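Local atomic coordinates of dally-like, isoform A (Drosophila melanogaster, PDB entry 6XTZ), a protein that probably serves as a GPI-anchored cell-surface proteoglycan of the glypican family, binds Wnt and Hedgehog proteins and shields the Wnt lipid to enable signalling at a distance. Residues Ala24-Gln29 / Glu54-Met59; Gly78-Lys83 / Gln205-Ala210; Glu115-Val120 / Tyr151-Thr156; Glu129-Asn134 / Arg195-Thr200; Lys232-Gly237 / Glu471-Ser476. The protein carries 5 engineered substitutions. All blocks are in the same frame, centred on the assembly; numbering follows the deposited sequence.

Contact 1. Residues Ala24-Gln29 / Glu54-Met59; sequences AIEIPQ and ETRMAM
The carboxylate of Glu-26 and the guanidinium of Arg-56 meet with their planes turned 59° apart, so the two flat groups neither stack nor lie side by side in one plane. The link is a salt bridge in which Arg-56 NH1 stands 3.2 Å from Glu-26 OE1. As a hydrogen bond it is weak, for the angle at the proton is only 123°. The second oxygen probably contributes mostly through charge: Glu-26 OE2 lies 3.7 Å from Arg-56 NH1 and 4.0 Å from Arg-56 NH2. A paired, two-bond grip is therefore absent, and much of the attraction is probably electrostatic.

Both residues suit the place because their long chains can bridge two backbones set well apart. Glu-26 runs extended beyond CG, whereas Arg-56 leaves its helix with CG anti to the backbone N and then bends at chi3 (-85°), which brings NH1 across to the acid. The two side chains cross at about a right angle.

On the loop side, Ile-27 rests on Phe-17 and Gln-18 of helix 14-19. On the helix side, Glu-54 accepts hydrogen bonds from the backbone N atoms of Arg-38, Tyr-39 and Cys-40, the last of these being joined to Cys-236 by a disulfide. Arg-56 itself also touches Ile-22. The pair is a surface salt bridge linking the loop after helix 14-19 to the first turns of helix 51-110, in the disulfide-rich N-lobe of the glypican core.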
# COMPACT_ATOMS: atom_id res chain seq x y z
N ALA A 24 27.37 -19.51 34.42
CA ALA A 24 28.15 -20.74 34.48
C ALA A 24 27.69 -21.66 35.60
O ALA A 24 27.96 -22.87 35.54
CB ALA A 24 29.63 -20.41 34.65
N ILE A 25 27.01 -21.13 36.61
CA ILE A 25 26.51 -21.97 37.70
C ILE A 25 25.42 -22.90 37.19
O ILE A 25 25.34 -24.07 37.59
CB ILE A 25 26.02 -21.10 38.87
CG1 ILE A 25 27.17 -20.28 39.46
CG2 ILE A 25 25.38 -21.96 39.95
CD1 ILE A 25 27.30 -18.88 38.87
N GLU A 26 24.57 -22.41 36.29
CA GLU A 26 23.47 -23.21 35.77
C GLU A 26 23.92 -24.24 34.74
O GLU A 26 23.21 -25.23 34.52
CB GLU A 26 22.41 -22.31 35.14
CG GLU A 26 22.03 -21.09 35.98
CD GLU A 26 20.96 -20.25 35.32
OE1 GLU A 26 20.16 -20.81 34.54
OE2 GLU A 26 20.91 -19.03 35.58
N ILE A 27 25.07 -24.03 34.10
CA ILE A 27 25.51 -24.87 32.99
C ILE A 27 26.00 -26.21 33.53
O ILE A 27 26.97 -26.26 34.30
CB ILE A 27 26.61 -24.18 32.17
CG1 ILE A 27 26.12 -22.83 31.65
CG2 ILE A 27 27.06 -25.07 31.02
CD1 ILE A 27 27.16 -22.06 30.87
N PRO A 28 25.37 -27.32 33.16
CA PRO A 28 25.86 -28.63 33.60
C PRO A 28 27.17 -28.97 32.91
O PRO A 28 27.31 -28.83 31.69
CB PRO A 28 24.74 -29.59 33.19
CG PRO A 28 24.08 -28.92 32.04
CD PRO A 28 24.16 -27.44 32.32
N GLN A 29 28.15 -29.42 33.70
CA GLN A 29 29.44 -29.80 33.14
C GLN A 29 29.33 -31.10 32.35
O GLN A 29 29.90 -31.22 31.26
CB GLN A 29 30.47 -29.93 34.26
CG GLN A 29 30.60 -28.68 35.12
CD GLN A 29 31.42 -28.91 36.37
OE1 GLN A 29 31.80 -30.04 36.68
NE2 GLN A 29 31.72 -27.83 37.08
N GLU A 54 16.63 -24.15 28.82
CA GLU A 54 15.76 -24.19 27.65
C GLU A 54 14.71 -23.08 27.71
O GLU A 54 14.41 -22.46 26.69
CB GLU A 54 15.08 -25.56 27.56
CG GLU A 54 14.28 -25.77 26.29
CD GLU A 54 13.49 -27.06 26.31
OE1 GLU A 54 12.97 -27.42 27.39
OE2 GLU A 54 13.39 -27.71 25.25
N THR A 55 14.16 -22.82 28.90
CA THR A 55 13.14 -21.78 29.02
C THR A 55 13.72 -20.40 28.74
O THR A 55 13.10 -19.59 28.05
CB THR A 55 12.51 -21.83 30.41
OG1 THR A 55 11.94 -23.12 30.64
CG2 THR A 55 11.42 -20.77 30.54
N ARG A 56 14.92 -20.12 29.26
CA ARG A 56 15.56 -18.83 29.00
C ARG A 56 15.80 -18.63 27.51
O ARG A 56 15.42 -17.59 26.94
CB ARG A 56 16.88 -18.73 29.77
CG ARG A 56 17.77 -17.59 29.30
CD ARG A 56 19.06 -17.50 30.10
NE ARG A 56 18.90 -16.74 31.33
CZ ARG A 56 18.74 -17.28 32.53
NH1 ARG A 56 18.72 -18.60 32.67
NH2 ARG A 56 18.61 -16.50 33.60
N MET A 57 16.41 -19.61 26.85
CA MET A 57 16.65 -19.51 25.42
C MET A 57 15.36 -19.51 24.61
O MET A 57 15.33 -18.97 23.50
CB MET A 57 17.56 -20.65 24.96
CG MET A 57 18.91 -20.67 25.65
SD MET A 57 19.97 -22.03 25.11
CE MET A 57 19.01 -23.44 25.63
N ALA A 58 14.28 -20.09 25.15
CA ALA A 58 13.00 -20.07 24.46
C ALA A 58 12.42 -18.67 24.42
O ALA A 58 12.02 -18.17 23.36
CB ALA A 58 12.02 -21.04 25.12
N MET A 59 12.36 -18.00 25.58
CA MET A 59 11.84 -16.64 25.61
C MET A 59 12.78 -15.68 24.90
O MET A 59 12.33 -14.65 24.39
CB MET A 59 11.60 -16.21 27.06
CG MET A 59 10.66 -17.13 27.82
SD MET A 59 10.42 -16.66 29.54
CE MET A 59 12.10 -16.79 30.16

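Contact 2. Residues Gly78-Lys83 / Gln205-Ala210; sequences GILGSK and QALTTA
Apolar contact between Leu-80 and Leu-207 dominates where helix 51-110 meets helix 185-216. The CD1 methyl of Leu-207 lies 3.8 Å from CB of Leu-80 and 4.0 Å from its CD2, and the two side chains cross at about a right angle. With chi1 at 179°, Leu-207 swings CG opposite its own backbone N, and this carries both methyls to the neighbouring helix. The CA atoms of these leucines are 6.6 Å apart, close enough for branched side chains of this size to bridge the interface directly.

Side chain also meets backbone. CG of Leu-207 rests 3.5 Å from Leu-80 O, and CD2 of Leu-207 comes within 4.1 Å of Lys-83 C, so one leucine covers a turn of the opposite helix.

Among polar groups, Ser-82 OG gives a 3.0 Å hydrogen bond to Ile-79 O, which also accepts from Lys-83 N, and Thr-209 OG1 likewise shares Ala-206 O with Ala-210 N. Thr-208 OG1 bonds Lys-88 NZ, linking the helices just beyond 78-83. Lys-83 lends its CB to the edge of the contact, while its ammonium forms a salt bridge with Asp-448 of helix 441-455.

With no hydrogen bond crossing between these segments, this part of the glypican helical bundle is joined by shape and burial of hydrocarbon, and Ser-82 and Thr-209 spend their hydroxyls on their own helices.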
# COMPACT_ATOMS: atom_id res chain seq x y z
N GLY A 78 6.00 3.44 8.79
CA GLY A 78 6.27 4.86 9.01
C GLY A 78 6.67 5.59 7.75
O GLY A 78 6.22 6.71 7.50
N ILE A 79 7.52 4.96 6.93
CA ILE A 79 7.96 5.60 5.69
C ILE A 79 6.79 5.77 4.73
O ILE A 79 6.54 6.86 4.21
CB ILE A 79 9.10 4.78 5.05
CG1 ILE A 79 10.38 4.91 5.87
CG2 ILE A 79 9.34 5.24 3.62
CD1 ILE A 79 11.53 4.08 5.35
N LEU A 80 6.04 4.68 4.48
CA LEU A 80 4.90 4.77 3.57
C LEU A 80 3.84 5.73 4.08
O LEU A 80 3.19 6.42 3.29
CB LEU A 80 4.29 3.38 3.35
CG LEU A 80 5.21 2.33 2.74
CD1 LEU A 80 4.44 1.05 2.45
CD2 LEU A 80 5.87 2.86 1.47
N GLY A 81 3.66 5.80 5.40
CA GLY A 81 2.68 6.73 5.95
C GLY A 81 3.07 8.18 5.76
O GLY A 81 2.23 9.03 5.45
N SER A 82 4.36 8.49 5.95
CA SER A 82 4.80 9.87 5.81
C SER A 82 4.85 10.29 4.34
O SER A 82 4.55 11.44 4.01
CB SER A 82 6.16 10.06 6.47
OG SER A 82 7.17 9.34 5.80
N LYS A 83 5.24 9.37 3.45
CA LYS A 83 5.23 9.68 2.03
C LYS A 83 3.82 9.92 1.52
O LYS A 83 3.61 10.74 0.61
CB LYS A 83 5.89 8.55 1.24
CG LYS A 83 7.38 8.38 1.51
CD LYS A 83 8.18 9.59 1.05
CE LYS A 83 9.67 9.37 1.31
NZ LYS A 83 10.49 10.52 0.84
N GLN A 205 -4.56 7.61 -1.01
CA GLN A 205 -5.40 6.96 -0.01
C GLN A 205 -5.03 5.49 0.16
O GLN A 205 -4.99 4.98 1.28
CB GLN A 205 -6.88 7.09 -0.39
CG GLN A 205 -7.42 8.50 -0.29
CD GLN A 205 -7.37 9.05 1.12
OE1 GLN A 205 -7.51 8.30 2.09
NE2 GLN A 205 -7.18 10.36 1.24
N ALA A 206 -4.75 4.80 -0.95
CA ALA A 206 -4.33 3.40 -0.87
C ALA A 206 -2.98 3.28 -0.16
O ALA A 206 -2.76 2.32 0.58
CB ALA A 206 -4.27 2.78 -2.26
N LEU A 207 -2.08 4.23 -0.39
CA LEU A 207 -0.79 4.20 0.29
C LEU A 207 -0.97 4.40 1.79
O LEU A 207 -0.25 3.79 2.59
CB LEU A 207 0.15 5.25 -0.29
CG LEU A 207 1.53 5.34 0.35
CD1 LEU A 207 2.28 4.02 0.22
CD2 LEU A 207 2.34 6.48 -0.26
N THR A 208 -1.92 5.25 2.19
CA THR A 208 -2.18 5.46 3.61
C THR A 208 -2.75 4.21 4.25
O THR A 208 -2.31 3.80 5.33
CB THR A 208 -3.14 6.64 3.80
OG1 THR A 208 -2.50 7.86 3.40
CG2 THR A 208 -3.57 6.76 5.25
N THR A 209 -3.74 3.58 3.60
CA THR A 209 -4.34 2.37 4.15
C THR A 209 -3.32 1.25 4.26
O THR A 209 -3.33 0.49 5.24
CB THR A 209 -5.53 1.94 3.30
OG1 THR A 209 -5.13 1.88 1.93
CG2 THR A 209 -6.68 2.93 3.45
N ALA A 210 -2.42 1.13 3.28
CA ALA A 210 -1.37 0.12 3.35
C ALA A 210 -0.46 0.36 4.55
O ALA A 210 0.01 -0.59 5.18
CB ALA A 210 -0.56 0.11 2.06

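Contact 3. Residues Glu115-Val120 / Tyr151-Thr156; sequences ERNSYV and YQKMFT
Lys-153 makes every contact of 151-156 with Asn-117, Tyr-119 and Val-120. The residues before it serve other neighbours: Tyr-151 meets the ring of Phe-182 edge-to-face, and Gln-152 NE2 is hydrogen-bonded to Asn-148 OD1 within the same helix.

From Lys-153 the chain stretches out to CE and then turns at chi4 (47°), which directs the ammonium at the phenol. NZ donates a 2.8 Å hydrogen bond to Tyr-119 OH, the two side chains arriving from opposite directions. The aliphatic part is used as well: CE of Lys-153 lies 3.7 Å from CG of Asn-117, whose side chain slides past it in the opposite sense, and stands 4.3 Å from Val-120 CG2. That same valine methyl sits 3.5 Å above the Tyr-119 ring plane, offset toward the rim. A lysine suits the place because its methylenes pack while its tip bonds. Were this lysine shortened to an alanine, the Tyr-119 hydroxyl would probably lose this donor, and a gap would be likely to open beside Asn-117 and Val-120.

Farther on, Met-154 packs on Ile-304 and Phe-307 of helix 296-322. Thr-156 closes the segment by turning OG1 back to Lys-153 O, at 2.6 Å.

Between these segments one side chain makes the whole contact, at the end of the all-helical glypican core away from the disulfide-rich N-lobe; Val-120 adds packing on Phe-146, Thr-149 and Leu-150 of helix 139-158. The partner of Lys-153 is a neutral phenol, so its charge is not cancelled across these segments; the ammonium would probably make the phenol somewhat more acidic.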
# COMPACT_ATOMS: atom_id res chain seq x y z
N GLU A 115 -14.42 37.73 -14.70
CA GLU A 115 -14.62 38.03 -13.29
C GLU A 115 -16.09 38.09 -12.94
O GLU A 115 -16.47 37.81 -11.79
CB GLU A 115 -13.92 39.35 -12.94
CG GLU A 115 -13.85 39.66 -11.45
CD GLU A 115 -13.00 40.87 -11.15
OE1 GLU A 115 -12.20 41.27 -12.02
OE2 GLU A 115 -13.13 41.43 -10.04
N ARG A 116 -16.94 38.45 -13.90
CA ARG A 116 -18.38 38.43 -13.68
C ARG A 116 -18.88 37.02 -13.41
O ARG A 116 -19.80 36.82 -12.60
CB ARG A 116 -19.09 39.03 -14.89
CG ARG A 116 -20.12 40.10 -14.57
CD ARG A 116 -20.23 41.08 -15.73
NE ARG A 116 -20.31 40.39 -17.01
CZ ARG A 116 -20.15 40.99 -18.19
NH1 ARG A 116 -19.90 42.29 -18.25
NH2 ARG A 116 -20.24 40.28 -19.31
N ASN A 117 -18.29 36.02 -14.08
CA ASN A 117 -18.67 34.63 -13.90
C ASN A 117 -17.59 33.81 -13.21
O ASN A 117 -17.55 32.59 -13.35
CB ASN A 117 -19.01 33.99 -15.25
CG ASN A 117 -19.93 34.85 -16.08
OD1 ASN A 117 -19.71 35.03 -17.28
ND2 ASN A 117 -20.97 35.38 -15.46
N SER A 118 -16.70 34.47 -12.46
CA SER A 118 -15.63 33.74 -11.78
C SER A 118 -16.18 32.75 -10.77
O SER A 118 -15.53 31.75 -10.47
CB SER A 118 -14.67 34.72 -11.10
OG SER A 118 -15.32 35.42 -10.05
N TYR A 119 -17.39 33.01 -10.25
CA TYR A 119 -17.98 32.12 -9.26
C TYR A 119 -18.24 30.73 -9.83
O TYR A 119 -18.17 29.74 -9.10
CB TYR A 119 -19.27 32.73 -8.71
CG TYR A 119 -20.42 32.75 -9.71
CD1 TYR A 119 -20.54 33.77 -10.64
CD2 TYR A 119 -21.39 31.76 -9.70
CE1 TYR A 119 -21.59 33.80 -11.54
CE2 TYR A 119 -22.44 31.77 -10.59
CZ TYR A 119 -22.54 32.79 -11.51
OH TYR A 119 -23.58 32.81 -12.41
N VAL A 120 -18.55 30.64 -11.13
CA VAL A 120 -18.76 29.33 -11.74
C VAL A 120 -17.48 28.51 -11.69
O VAL A 120 -17.52 27.29 -11.50
CB VAL A 120 -19.27 29.49 -13.19
CG1 VAL A 120 -19.58 28.13 -13.80
CG2 VAL A 120 -20.49 30.39 -13.24
N TYR A 151 -23.14 26.50 -20.81
CA TYR A 151 -24.03 26.43 -21.97
C TYR A 151 -25.13 27.47 -21.89
O TYR A 151 -25.52 28.07 -22.90
CB TYR A 151 -24.62 25.02 -22.10
CG TYR A 151 -23.63 23.93 -22.43
CD1 TYR A 151 -22.37 24.23 -22.92
CD2 TYR A 151 -23.97 22.59 -22.25
CE1 TYR A 151 -21.46 23.22 -23.23
CE2 TYR A 151 -23.07 21.58 -22.55
CZ TYR A 151 -21.82 21.90 -23.04
OH TYR A 151 -20.93 20.90 -23.34
N GLN A 152 -25.66 27.70 -20.68
CA GLN A 152 -26.74 28.67 -20.51
C GLN A 152 -26.23 30.09 -20.71
O GLN A 152 -26.85 30.89 -21.42
CB GLN A 152 -27.36 28.51 -19.12
CG GLN A 152 -27.97 27.14 -18.86
CD GLN A 152 -28.58 27.03 -17.48
OE1 GLN A 152 -29.36 27.89 -17.07
NE2 GLN A 152 -28.22 25.98 -16.76
N LYS A 153 -25.10 30.43 -20.08
CA LYS A 153 -24.55 31.77 -20.21
C LYS A 153 -24.11 32.06 -21.64
O LYS A 153 -24.29 33.17 -22.14
CB LYS A 153 -23.39 31.97 -19.24
CG LYS A 153 -23.83 32.22 -17.81
CD LYS A 153 -22.65 32.27 -16.86
CE LYS A 153 -23.04 32.93 -15.55
NZ LYS A 153 -24.32 32.38 -15.03
N MET A 154 -23.54 31.06 -22.31
CA MET A 154 -23.13 31.24 -23.70
C MET A 154 -24.33 31.44 -24.62
O MET A 154 -24.17 31.98 -25.72
CB MET A 154 -22.31 30.04 -24.17
CG MET A 154 -21.23 30.40 -25.18
SD MET A 154 -19.96 31.46 -24.47
CE MET A 154 -18.91 31.73 -25.90
N PHE A 155 -25.52 31.01 -24.20
CA PHE A 155 -26.72 31.20 -25.00
C PHE A 155 -27.33 32.58 -24.80
O PHE A 155 -27.95 33.12 -25.72
CB PHE A 155 -27.74 30.11 -24.66
CG PHE A 155 -29.12 30.38 -25.19
CD1 PHE A 155 -29.42 30.19 -26.53
CD2 PHE A 155 -30.13 30.82 -24.34
CE1 PHE A 155 -30.69 30.43 -27.02
CE2 PHE A 155 -31.40 31.07 -24.83
CZ PHE A 155 -31.68 30.87 -26.16
N THR A 156 -27.17 33.17 -23.61
CA THR A 156 -27.73 34.50 -23.36
C THR A 156 -26.99 35.57 -24.14
O THR A 156 -27.60 36.39 -24.82
CB THR A 156 -27.70 34.80 -21.86
OG1 THR A 156 -26.46 34.35 -21.30
CG2 THR A 156 -28.87 34.13 -21.16

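Contact 4. Residues Glu129-Asn134 / Arg195-Thr200; sequences ETYFAN and RSFVAT
Tyr-131 turns the edge of its ring to the backbone of Phe-197 and reaches Val-198 with its hydroxyl. The edge carbon CE2 points at Phe-197 O, 3.3 Å away and in the plane of the ring, while CB of Phe-197 sits 4.0 Å from the same CE2. Farther out, the hydroxyl OH of Tyr-131 presses on CG2 of Val-198 at 3.2 Å. With chi1 at 171°, the ring projects to helix 185-216, and a tyrosine is long enough to span two successive residues there. Cutting the tyrosine back to an alanine is likely to open a gap beside the backbone and CB of Phe-197 and to strip the Val-198 CG2 methyl of its cover.

The backbones run nearly parallel, their short axes 9.9 Å apart and crossing at -25°, as suits helix packing in the elongated all-helical glypican core. Beside the tyrosine, Phe-132 brings CE1 to within 3.8 Å of the CG2 methyl of Thr-200, the two side chains meeting at about a right angle. The ring of Phe-132 also meets that of Phe-91 from helix 51-110.

Thr-200 suits this boundary because its two branches divide the work: the methyl faces Phe-132, and OG1 gives a 2.6 Å hydrogen bond to Ser-196 O, reaching it from the face opposite Thr-200 N. Phe-197 additionally touches Leu-95 and Ile-289, and its side chain lies about 4 Å from the bound O-palmitoleoyl serine.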
# COMPACT_ATOMS: atom_id res chain seq x y z
N GLU A 129 -11.46 20.41 -4.81
CA GLU A 129 -10.72 20.33 -3.56
C GLU A 129 -11.42 19.42 -2.56
O GLU A 129 -10.77 18.67 -1.83
CB GLU A 129 -10.52 21.72 -2.97
CG GLU A 129 -9.73 22.67 -3.85
CD GLU A 129 -9.55 24.03 -3.21
OE1 GLU A 129 -9.68 24.13 -1.97
OE2 GLU A 129 -9.30 25.01 -3.94
N THR A 130 -12.75 19.48 -2.52
CA THR A 130 -13.50 18.64 -1.59
C THR A 130 -13.37 17.17 -1.96
O THR A 130 -13.27 16.31 -1.07
CB THR A 130 -14.97 19.06 -1.56
OG1 THR A 130 -15.06 20.44 -1.16
CG2 THR A 130 -15.76 18.21 -0.58
N TYR A 131 -13.35 16.85 -3.25
CA TYR A 131 -13.21 15.45 -3.65
C TYR A 131 -11.86 14.89 -3.20
O TYR A 131 -11.79 13.79 -2.65
CB TYR A 131 -13.37 15.27 -5.16
CG TYR A 131 -12.99 13.86 -5.56
CD1 TYR A 131 -13.85 12.80 -5.31
CD2 TYR A 131 -11.76 13.58 -6.14
CE1 TYR A 131 -13.51 11.51 -5.65
CE2 TYR A 131 -11.41 12.29 -6.48
CZ TYR A 131 -12.29 11.26 -6.23
OH TYR A 131 -11.95 9.97 -6.57
N PHE A 132 -10.78 15.62 -3.46
CA PHE A 132 -9.47 15.12 -3.06
C PHE A 132 -9.35 15.00 -1.55
O PHE A 132 -8.59 14.17 -1.05
CB PHE A 132 -8.36 16.02 -3.60
CG PHE A 132 -6.98 15.50 -3.33
CD1 PHE A 132 -6.47 14.44 -4.06
CD2 PHE A 132 -6.19 16.06 -2.33
CE1 PHE A 132 -5.20 13.95 -3.81
CE2 PHE A 132 -4.92 15.57 -2.07
CZ PHE A 132 -4.43 14.52 -2.82
N ALA A 133 -10.12 15.80 -0.81
CA ALA A 133 -10.05 15.77 0.65
C ALA A 133 -10.79 14.56 1.21
O ALA A 133 -10.21 13.75 1.94
CB ALA A 133 -10.62 17.06 1.24
N ASN A 134 -12.07 14.41 0.88
CA ASN A 134 -12.89 13.35 1.45
C ASN A 134 -13.52 12.40 0.44
O ASN A 134 -14.05 11.37 0.84
CB ASN A 134 -14.01 13.95 2.33
CG ASN A 134 -14.93 14.89 1.56
OD1 ASN A 134 -15.16 14.73 0.36
ND2 ASN A 134 -15.47 15.88 2.26
N ARG A 195 -10.77 11.23 -14.34
CA ARG A 195 -9.78 10.16 -14.22
C ARG A 195 -8.57 10.62 -13.42
O ARG A 195 -8.04 9.87 -12.60
CB ARG A 195 -9.34 9.69 -15.61
CG ARG A 195 -10.39 8.96 -16.41
CD ARG A 195 -9.90 8.80 -17.84
NE ARG A 195 -10.72 7.89 -18.63
CZ ARG A 195 -10.49 7.60 -19.90
NH1 ARG A 195 -9.45 8.16 -20.52
NH2 ARG A 195 -11.28 6.76 -20.56
N SER A 196 -8.12 11.86 -13.66
CA SER A 196 -6.92 12.35 -12.99
C SER A 196 -7.13 12.49 -11.49
O SER A 196 -6.28 12.08 -10.69
CB SER A 196 -6.50 13.69 -13.60
OG SER A 196 -5.25 14.11 -13.10
N PHE A 197 -8.27 13.05 -11.08
CA PHE A 197 -8.52 13.27 -9.66
C PHE A 197 -8.79 11.96 -8.93
O PHE A 197 -8.39 11.80 -7.77
CB PHE A 197 -9.68 14.25 -9.48
CG PHE A 197 -9.25 15.69 -9.44
CD1 PHE A 197 -9.05 16.39 -10.62
CD2 PHE A 197 -9.04 16.33 -8.24
CE1 PHE A 197 -8.65 17.71 -10.59
CE2 PHE A 197 -8.65 17.65 -8.20
CZ PHE A 197 -8.45 18.35 -9.38
N VAL A 198 -9.47 11.02 -9.58
CA VAL A 198 -9.70 9.72 -8.95
C VAL A 198 -8.39 8.97 -8.78
O VAL A 198 -8.11 8.41 -7.71
CB VAL A 198 -10.72 8.90 -9.77
CG1 VAL A 198 -10.84 7.49 -9.20
CG2 VAL A 198 -12.07 9.59 -9.77
N ALA A 199 -7.55 8.96 -9.82
CA ALA A 199 -6.27 8.27 -9.72
C ALA A 199 -5.35 8.94 -8.71
O ALA A 199 -4.62 8.26 -7.98
CB ALA A 199 -5.60 8.21 -11.09
N THR A 200 -5.38 10.27 -8.64
CA THR A 200 -4.51 10.99 -7.71
C THR A 200 -4.91 10.73 -6.27
O THR A 200 -4.06 10.44 -5.42
CB THR A 200 -4.53 12.48 -8.02
OG1 THR A 200 -4.17 12.70 -9.39
CG2 THR A 200 -3.54 13.22 -7.13

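Contact 5. Residues Lys232-Gly237 / Glu471-Ser476; sequences KMQHCG and EDIASS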
# COMPACT_ATOMS: atom_id res chain seq x y z
N LYS A 232 14.03 -25.22 18.77
CA LYS A 232 14.66 -26.39 18.17
C LYS A 232 15.58 -25.99 17.03
O LYS A 232 16.62 -26.63 16.81
CB LYS A 232 13.59 -27.37 17.69
CG LYS A 232 14.15 -28.69 17.17
CD LYS A 232 13.03 -29.59 16.67
CE LYS A 232 13.57 -30.89 16.10
NZ LYS A 232 12.49 -31.77 15.57
N MET A 233 15.23 -24.93 16.30
CA MET A 233 16.05 -24.49 15.18
C MET A 233 17.27 -23.70 15.64
O MET A 233 18.38 -23.94 15.17
CB MET A 233 15.19 -23.64 14.22
CG MET A 233 15.92 -23.15 12.98
SD MET A 233 16.72 -21.55 13.18
CE MET A 233 15.34 -20.53 13.69
N GLN A 234 17.08 -22.77 16.58
CA GLN A 234 18.12 -21.80 16.88
C GLN A 234 19.02 -22.22 18.04
O GLN A 234 20.23 -21.93 18.02
CB GLN A 234 17.48 -20.44 17.18
CG GLN A 234 18.49 -19.33 17.49
CD GLN A 234 17.83 -17.98 17.71
OE1 GLN A 234 16.64 -17.80 17.45
NE2 GLN A 234 18.60 -17.02 18.19
N HIS A 235 18.48 -22.89 19.06
CA HIS A 235 19.23 -23.14 20.28
C HIS A 235 19.51 -24.61 20.58
O HIS A 235 20.53 -24.91 21.20
CB HIS A 235 18.50 -22.54 21.49
CG HIS A 235 18.38 -21.05 21.44
ND1 HIS A 235 19.47 -20.21 21.40
CD2 HIS A 235 17.28 -20.25 21.42
CE1 HIS A 235 19.05 -18.95 21.36
NE2 HIS A 235 17.73 -18.95 21.37
N CYS A 236 18.63 -25.53 20.16
CA CYS A 236 18.77 -26.92 20.57
C CYS A 236 20.00 -27.61 19.99
O CYS A 236 20.35 -28.69 20.46
CB CYS A 236 17.52 -27.71 20.19
SG CYS A 236 16.06 -27.27 21.16
N GLY A 237 20.66 -27.01 19.00
CA GLY A 237 21.90 -27.58 18.50
C GLY A 237 22.98 -27.62 19.56
O GLY A 237 23.72 -28.61 19.67
N GLU A 471 22.68 -11.04 13.17
CA GLU A 471 23.71 -11.57 14.06
C GLU A 471 23.12 -12.55 15.07
O GLU A 471 23.84 -13.43 15.56
CB GLU A 471 24.41 -10.44 14.80
CG GLU A 471 24.93 -9.34 13.90
CD GLU A 471 25.47 -8.16 14.69
OE1 GLU A 471 25.50 -8.24 15.94
OE2 GLU A 471 25.87 -7.15 14.06
N ASP A 472 21.83 -12.41 15.39
CA ASP A 472 21.23 -13.25 16.41
C ASP A 472 21.18 -14.72 15.99
O ASP A 472 21.41 -15.62 16.80
CB ASP A 472 19.83 -12.75 16.74
CG ASP A 472 19.81 -11.27 17.06
OD1 ASP A 472 20.79 -10.78 17.65
OD2 ASP A 472 18.81 -10.60 16.71
N ILE A 473 20.89 -14.97 14.71
CA ILE A 473 20.77 -16.35 14.24
C ILE A 473 21.97 -16.67 13.38
O ILE A 473 22.72 -17.62 13.67
CB ILE A 473 19.45 -16.55 13.48
CG1 ILE A 473 18.26 -16.24 14.38
CG2 ILE A 473 19.37 -17.96 12.93
CD1 ILE A 473 16.93 -16.47 13.72
N ALA A 474 22.16 -15.89 12.31
CA ALA A 474 23.30 -16.01 11.41
C ALA A 474 23.43 -17.44 10.87
O ALA A 474 24.49 -18.07 10.97
CB ALA A 474 24.59 -15.56 12.10
N SER A 475 22.34 -17.94 10.31
CA SER A 475 22.29 -19.31 9.82
C SER A 475 23.33 -19.52 8.72
O SER A 475 23.65 -18.62 7.94
CB SER A 475 20.90 -19.63 9.29
OG SER A 475 20.52 -18.75 8.25
N SER A 476 23.85 -20.75 8.65
CA SER A 476 24.86 -21.09 7.67
C SER A 476 24.21 -21.48 6.35
O SER A 476 23.20 -22.19 6.32
CB SER A 476 25.73 -22.25 8.17
OG SER A 476 26.69 -22.62 7.21
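Gln-234 NE2 is hydrogen-bonded to Gln-64 OE1, and a weak hydrogen bond from Ser-61 OG reaches the other end of the amide, OE1. The group is thus oriented chiefly by helix 51-110, and it meets 471-476 largely by packing. CD of Gln-234 lies 3.8 Å from CG1 of Ile-473, and OE1 of Gln-234 is 4.0 Å from CD1 of that isoleucine. The side chains cross at about a right angle.

Glutamine suits the spot because its chain is long and ends in both a donor and an acceptor. CG sits opposite the backbone N (chi1 -179°) and the rest runs straight out, carrying the amide to the loop. On the way CG passes 3.9 Å above the centre of the His-235 ring.

Ile-473 is buried, and its branched hydrocarbon also approaches Met-233, whose CE is 4.4 Å from Ile-473 CD1. The flexible methionine also packs on Pro-246, Tyr-250 and Cys-251.

Disulfides crowd this region, the N-lobe of the glypican core, where the chain after the unmodelled residues 324-437 returns to the N-terminal part: Cys-236 is bonded to Cys-40, and Cys-251 to Cys-468 just ahead of the loop. The contact sets the end of helix 224-234 against the loop that follows helix 459-467, with helix 51-110 beside the glutamine and helix 248-258 beside the methionine.

Overall arrangement
The five contacts are strung along an elongated helical molecule. Contacts 1 and 5 share the disulfide-rich end and touch, Met-57 O lying 3.1 Å from His-235 CD2. Contact 3 belongs to the far end, its centre about 84 Å from that of contact 1. Contacts 2 and 4 lie between, their centres about 17 Å apart and both on helix 185-216, whereas contacts 3 and 4 share helix 118-134 with centres about 25 Å apart. Helix 51-110 joins contact 1 to contact 2. The bound O-palmitoleoyl serine lies nearest the contact 4 side: the Phe-197 side chain is about 4 Å from it, the Val-120 side chain of contact 3 about 9 Å.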